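Local coordinates for protein arylesterase (PDB 3DCI) that probably hydrolyses ester bonds, as a zinc-binding member of the SGNH (GDSL-like) hydrolase family, at residues R130-A133 against Q134-E137; Y141-R144 against E145-P148. All blocks are in the same frame, centred on the assembly; numbering follows the deposited sequence.

Overall arrangement
Interaction 1 (130-133 with 134-137) lies in the last turns of helix 122-138, and interaction 2 (141-144 with 145-148) in the loop that carries the chain from that helix into strand 149-154. They therefore follow one another along a single helix-to-strand connection, with centres about 14 Å apart. The two touch: Tyr141 OH lies 2.5 Å from Val136 O, a probable hydrogen bond, and Val147 CG1 packs 3.9 Å from Glu137 O. Zinc is bound by His192 and Asp228; the side chains of Ala133, in interaction 1, and Pro148, in interaction 2, are each about 11 Å from that of His192, so neither contact supplies a ligand.

Interaction 1 (R130-A133 against Q134-E137); sequences RRLA and QIVE
Gln134 meets both Arg130 and Arg131 across one turn of helix 122-138. Its backbone N donates to Arg130 O, while its side chain runs back over the preceding turn, CG resting on that same carbonyl. With CG beside the backbone N (chi1 -68°) and the chain extended beyond it, the amide is carried toward both arginines. Arg131 NH1 gives a hydrogen bond of 3.2 Å to Gln134 OE1, which lies in the guanidinium plane, although the donor is tilted from the plane of the amide; the two flat groups stand 78° apart. Glutamine suits this place because the carbonyl end of its amide accepts from Arg131, while Gln134 NE2 donates to a water 3.1 Å away that Arg130 NH1 also reaches, weakly. The stronger partner of Arg130 is Glu188, in a salt bridge to helix 178-189.

Ile135 approaches Arg131 with its CG1 over one face of the guanidinium, 4.0 Å from CZ. The bend of Arg131 at chi2 (59°) swings the group forward, toward the helix C-terminus, so that an edge meets the amide and a face meets aliphatic carbon. Ile135 also reaches Leu132, CD1 to CD2 being 4.4 Å.

The helix flanks the parallel sheet of the SGNH-hydrolase fold: Leu132 and Ile135 lie on the side buried against helix 88-99, while Arg131 and Gln134 face outward and meet Ile140 of a neighbouring subunit. Val136 N bonds to Leu132 O at 2.9 Å, and its CG2 lies 3.3 Å from the same oxygen; this compact branched residue packs on Pro148.

Glu137 N completes the run at Ala133 O, over which its CG also passes, 3.2 Å away. The small methyl of Ala133 allows Leu189 to come close, while Glu137 OE2 is hydrogen-bonded to His191.

Interaction 2 (Y141-R144 against E145-P148); sequences YKPR and EAVP
A type I beta turn from Pro143 to Ala146, in the loop between helix 122-138 and strand 149-154, reverses the chain beside Tyr141. Ala146 N closes it on Pro143 O at 3.0 Å, the donor standing well above the carbonyl plane. A cis peptide bond precedes Pro143, whose CD lies 3.9 Å from Ala146 CB; the small methyl fits beside the proline ring. Bent at chi2 (75°), the Glu145 side chain turns back so that OE1 comes 3.5 Å from Pro143 CB. Ala146 is then the centre of an inverse gamma turn, in which Val147 N makes a weak bond to Glu145 O.

This second bend places Ala146 O over one face of Tyr141, 3.6 Å from CG and toward the rim of the ring. At the far end of the ring Pro148 approaches obliquely, its CD 3.3 Å from CZ, while Val147 CG2 lies 4.3 Å from CD2. The long, flat tyrosine thus reaches from Ala146 to Pro148, its hydroxyl bound by Val136. Phe139 meets the Tyr141 ring and Met100 touches the side chain, and Pro148, resting on Leu102, leads directly into strand 149-154.

Interaction 1 (R130-A133 against Q134-E137)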
ATOM      1  N   ARG A 130      11.514   7.384  17.367  1.00 24.76           N
ATOM      2  CA  ARG A 130      12.266   8.455  16.748  1.00 24.97           C
ATOM      3  C   ARG A 130      11.533   8.917  15.477  1.00 25.17           C
ATOM      4  O   ARG A 130      11.395  10.120  15.240  1.00 23.18           O
ATOM      5  CB  ARG A 130      13.696   8.012  16.413  1.00 25.29           C
ATOM      6  CG  ARG A 130      14.508   9.064  15.690  1.00 25.61           C
ATOM      7  CD  ARG A 130      15.833   8.517  15.176  1.00 27.25           C
ATOM      8  NE  ARG A 130      16.686   8.079  16.281  1.00 28.98           N
ATOM      9  CZ  ARG A 130      17.493   8.885  16.972  1.00 29.95           C
ATOM     10  NH1 ARG A 130      17.601  10.172  16.666  1.00 30.32           N
ATOM     11  NH2 ARG A 130      18.219   8.389  17.961  1.00 29.47           N
ATOM     12  N   ARG A 131      11.029   7.964  14.679  1.00 24.54           N
ATOM     13  CA  ARG A 131      10.275   8.349  13.478  1.00 24.98           C
ATOM     14  C   ARG A 131       9.009   9.166  13.843  1.00 24.95           C
ATOM     15  O   ARG A 131       8.723  10.190  13.242  1.00 22.88           O
ATOM     16  CB  ARG A 131       9.927   7.138  12.632  1.00 25.36           C
ATOM     17  CG  ARG A 131       9.164   7.443  11.340  1.00 26.27           C
ATOM     18  CD  ARG A 131       9.965   8.386  10.419  1.00 30.07           C
ATOM     19  NE  ARG A 131       9.083   8.883   9.363  1.00 30.26           N
ATOM     20  CZ  ARG A 131       9.248  10.038   8.721  1.00 31.68           C
ATOM     21  NH1 ARG A 131      10.256  10.865   9.019  1.00 32.64           N
ATOM     22  NH2 ARG A 131       8.385  10.373   7.765  1.00 32.60           N
ATOM     23  N   LEU A 132       8.283   8.753  14.868  1.00 25.42           N
ATOM     24  CA  LEU A 132       7.086   9.520  15.268  1.00 24.67           C
ATOM     25  C   LEU A 132       7.421  10.942  15.761  1.00 25.07           C
ATOM     26  O   LEU A 132       6.707  11.926  15.452  1.00 23.61           O
ATOM     27  CB  LEU A 132       6.322   8.751  16.339  1.00 24.53           C
ATOM     28  CG  LEU A 132       5.799   7.354  15.968  1.00 24.91           C
ATOM     29  CD1 LEU A 132       4.987   6.741  17.096  1.00 21.50           C
ATOM     30  CD2 LEU A 132       4.955   7.414  14.705  1.00 22.57           C
ATOM     31  N   ALA A 133       8.508  11.055  16.522  1.00 24.69           N
ATOM     32  CA  ALA A 133       9.003  12.359  16.945  1.00 25.34           C
ATOM     33  C   ALA A 133       9.276  13.263  15.732  1.00 25.47           C
ATOM     34  O   ALA A 133       8.850  14.414  15.698  1.00 25.21           O
ATOM     35  CB  ALA A 133      10.247  12.210  17.833  1.00 25.01           C
ATOM     36  N   GLN A 134       9.961  12.736  14.723  1.00 25.52           N
ATOM     37  CA  GLN A 134      10.263  13.505  13.505  1.00 26.01           C
ATOM     38  C   GLN A 134       9.001  13.936  12.784  1.00 26.35           C
ATOM     39  O   GLN A 134       8.917  15.056  12.261  1.00 26.70           O
ATOM     40  CB  GLN A 134      11.089  12.685  12.532  1.00 26.18           C
ATOM     41  CG  GLN A 134      12.487  12.398  12.994  1.00 27.03           C
ATOM     42  CD  GLN A 134      13.223  11.405  12.072  1.00 28.13           C
ATOM     43  OE1 GLN A 134      12.627  10.730  11.180  1.00 29.92           O
ATOM     44  NE2 GLN A 134      14.515  11.299  12.300  1.00 29.59           N
ATOM     45  N   ILE A 135       8.021  13.043  12.738  1.00 25.66           N
ATOM     46  CA  ILE A 135       6.725  13.376  12.151  1.00 25.21           C
ATOM     47  C   ILE A 135       6.062  14.549  12.872  1.00 24.98           C
ATOM     48  O   ILE A 135       5.613  15.504  12.232  1.00 24.10           O
ATOM     49  CB  ILE A 135       5.778  12.152  12.140  1.00 25.25           C
ATOM     50  CG1 ILE A 135       6.284  11.136  11.101  1.00 26.46           C
ATOM     51  CG2 ILE A 135       4.302  12.596  11.842  1.00 24.64           C
ATOM     52  CD1 ILE A 135       5.535   9.781  11.031  1.00 24.85           C
ATOM     53  N   VAL A 136       6.017  14.490  14.202  1.00 25.67           N
ATOM     54  CA  VAL A 136       5.410  15.559  14.997  1.00 25.28           C
ATOM     55  C   VAL A 136       6.146  16.883  14.727  1.00 25.75           C
ATOM     56  O   VAL A 136       5.503  17.918  14.533  1.00 24.97           O
ATOM     57  CB  VAL A 136       5.434  15.240  16.527  1.00 26.31           C
ATOM     58  CG1 VAL A 136       5.062  16.489  17.340  1.00 25.55           C
ATOM     59  CG2 VAL A 136       4.527  13.995  16.897  1.00 24.17           C
ATOM     60  N   GLU A 137       7.489  16.838  14.741  1.00 26.04           N
ATOM     61  CA  GLU A 137       8.337  18.015  14.542  1.00 26.19           C
ATOM     62  C   GLU A 137       8.135  18.684  13.185  1.00 25.20           C
ATOM     63  O   GLU A 137       8.112  19.912  13.073  1.00 24.90           O
ATOM     64  CB  GLU A 137       9.832  17.672  14.710  1.00 25.80           C
ATOM     65  CG  GLU A 137      10.267  17.269  16.139  1.00 29.25           C
ATOM     66  CD  GLU A 137      11.633  16.503  16.191  1.00 31.36           C
ATOM     67  OE1 GLU A 137      12.310  16.399  15.128  1.00 39.59           O
ATOM     68  OE2 GLU A 137      12.025  15.996  17.287  1.00 35.42           O
TER
HETATM   69  O   HOH W   1      16.315  12.552  14.536  1.00 25.30           O

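Interaction 2 (Y141-R144 against E145-P148)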
ATOM      1  N   TYR A 141       1.597  21.850   9.559  1.00 26.54           N
ATOM      2  CA  TYR A 141       0.498  22.291  10.404  1.00 26.66           C
ATOM      3  C   TYR A 141      -0.181  23.545   9.823  1.00 26.98           C
ATOM      4  O   TYR A 141       0.426  24.306   9.048  1.00 26.47           O
ATOM      5  CB  TYR A 141       0.997  22.565  11.831  1.00 25.80           C
ATOM      6  CG  TYR A 141       1.528  21.335  12.580  1.00 24.22           C
ATOM      7  CD1 TYR A 141       0.673  20.356  13.045  1.00 26.40           C
ATOM      8  CD2 TYR A 141       2.883  21.189  12.848  1.00 25.01           C
ATOM      9  CE1 TYR A 141       1.150  19.251  13.744  1.00 26.04           C
ATOM     10  CE2 TYR A 141       3.371  20.088  13.516  1.00 23.13           C
ATOM     11  CZ  TYR A 141       2.508  19.117  13.954  1.00 24.23           C
ATOM     12  OH  TYR A 141       2.993  18.019  14.624  1.00 25.23           O
ATOM     13  N   LYS A 142      -1.453  23.720  10.171  1.00 27.49           N
ATOM     14  CA  LYS A 142      -2.199  24.947   9.889  1.00 28.61           C
ATOM     15  C   LYS A 142      -2.518  25.584  11.237  1.00 28.78           C
ATOM     16  O   LYS A 142      -3.320  25.031  12.011  1.00 28.45           O
ATOM     17  CB  LYS A 142      -3.498  24.667   9.107  1.00 29.10           C
ATOM     18  CG  LYS A 142      -3.333  23.908   7.796  1.00 29.89           C
ATOM     19  CD  LYS A 142      -4.710  23.631   7.212  1.00 30.14           C
ATOM     20  CE  LYS A 142      -4.630  22.966   5.854  1.00 31.44           C
ATOM     21  NZ  LYS A 142      -4.359  23.973   4.797  1.00 31.42           N
ATOM     22  N   PRO A 143      -1.832  26.706  11.574  1.00 29.31           N
ATOM     23  CA  PRO A 143      -0.752  27.360  10.839  1.00 29.42           C
ATOM     24  C   PRO A 143       0.579  26.645  11.041  1.00 30.28           C
ATOM     25  O   PRO A 143       0.714  25.821  11.963  1.00 30.16           O
ATOM     26  CB  PRO A 143      -0.690  28.740  11.477  1.00 29.83           C
ATOM     27  CG  PRO A 143      -1.083  28.511  12.886  1.00 29.11           C
ATOM     28  CD  PRO A 143      -2.094  27.383  12.857  1.00 29.50           C
ATOM     29  N   ARG A 144       1.553  26.982  10.203  1.00 30.66           N
ATOM     30  CA  ARG A 144       2.838  26.306  10.218  1.00 31.60           C
ATOM     31  C   ARG A 144       3.563  26.435  11.551  1.00 31.40           C
ATOM     32  O   ARG A 144       4.320  25.552  11.916  1.00 32.31           O
ATOM     33  CB  ARG A 144       3.741  26.827   9.090  1.00 31.72           C
ATOM     34  CG  ARG A 144       3.297  26.455   7.687  1.00 32.67           C
ATOM     35  CD  ARG A 144       3.259  24.947   7.463  1.00 33.98           C
ATOM     36  NE  ARG A 144       4.605  24.398   7.532  1.00 33.58           N
ATOM     37  CZ  ARG A 144       5.450  24.330   6.511  1.00 36.40           C
ATOM     38  NH1 ARG A 144       5.116  24.768   5.290  1.00 34.91           N
ATOM     39  NH2 ARG A 144       6.659  23.816   6.719  1.00 38.39           N
ATOM     40  N   GLU A 145       3.294  27.522  12.258  1.00 31.91           N
ATOM     41  CA  GLU A 145       3.933  27.833  13.525  1.00 32.29           C
ATOM     42  C   GLU A 145       3.425  26.954  14.680  1.00 31.60           C
ATOM     43  O   GLU A 145       4.060  26.894  15.733  1.00 30.80           O
ATOM     44  CB  GLU A 145       3.706  29.323  13.872  1.00 32.94           C
ATOM     45  CG  GLU A 145       4.417  30.320  12.929  1.00 38.58           C
ATOM     46  CD  GLU A 145       3.761  30.486  11.534  1.00 43.82           C
ATOM     47  OE1 GLU A 145       2.557  30.145  11.380  1.00 44.42           O
ATOM     48  OE2 GLU A 145       4.471  30.981  10.603  1.00 47.99           O
ATOM     49  N   ALA A 146       2.290  26.283  14.492  1.00 30.76           N
ATOM     50  CA  ALA A 146       1.674  25.477  15.563  1.00 30.56           C
ATOM     51  C   ALA A 146       2.341  24.110  15.790  1.00 29.74           C
ATOM     52  O   ALA A 146       1.659  23.082  15.744  1.00 30.63           O
ATOM     53  CB  ALA A 146       0.166  25.274  15.265  1.00 30.36           C
ATOM     54  N   VAL A 147       3.641  24.083  16.070  1.00 28.17           N
ATOM     55  CA  VAL A 147       4.353  22.827  16.266  1.00 27.75           C
ATOM     56  C   VAL A 147       4.140  22.403  17.727  1.00 27.67           C
ATOM     57  O   VAL A 147       4.473  23.140  18.618  1.00 27.21           O
ATOM     58  CB  VAL A 147       5.868  22.937  15.983  1.00 27.83           C
ATOM     59  CG1 VAL A 147       6.584  21.577  16.195  1.00 28.15           C
ATOM     60  CG2 VAL A 147       6.141  23.470  14.517  1.00 27.37           C
ATOM     61  N   PRO A 148       3.556  21.221  17.962  1.00 26.65           N
ATOM     62  CA  PRO A 148       3.333  20.821  19.349  1.00 27.28           C
ATOM     63  C   PRO A 148       4.614  20.383  20.067  1.00 26.88           C
ATOM     64  O   PRO A 148       5.556  19.943  19.424  1.00 24.79           O
ATOM     65  CB  PRO A 148       2.391  19.603  19.226  1.00 27.62           C
ATOM     66  CG  PRO A 148       2.141  19.392  17.780  1.00 27.04           C
ATOM     67  CD  PRO A 148       3.087  20.217  17.006  1.00 26.87           C
TER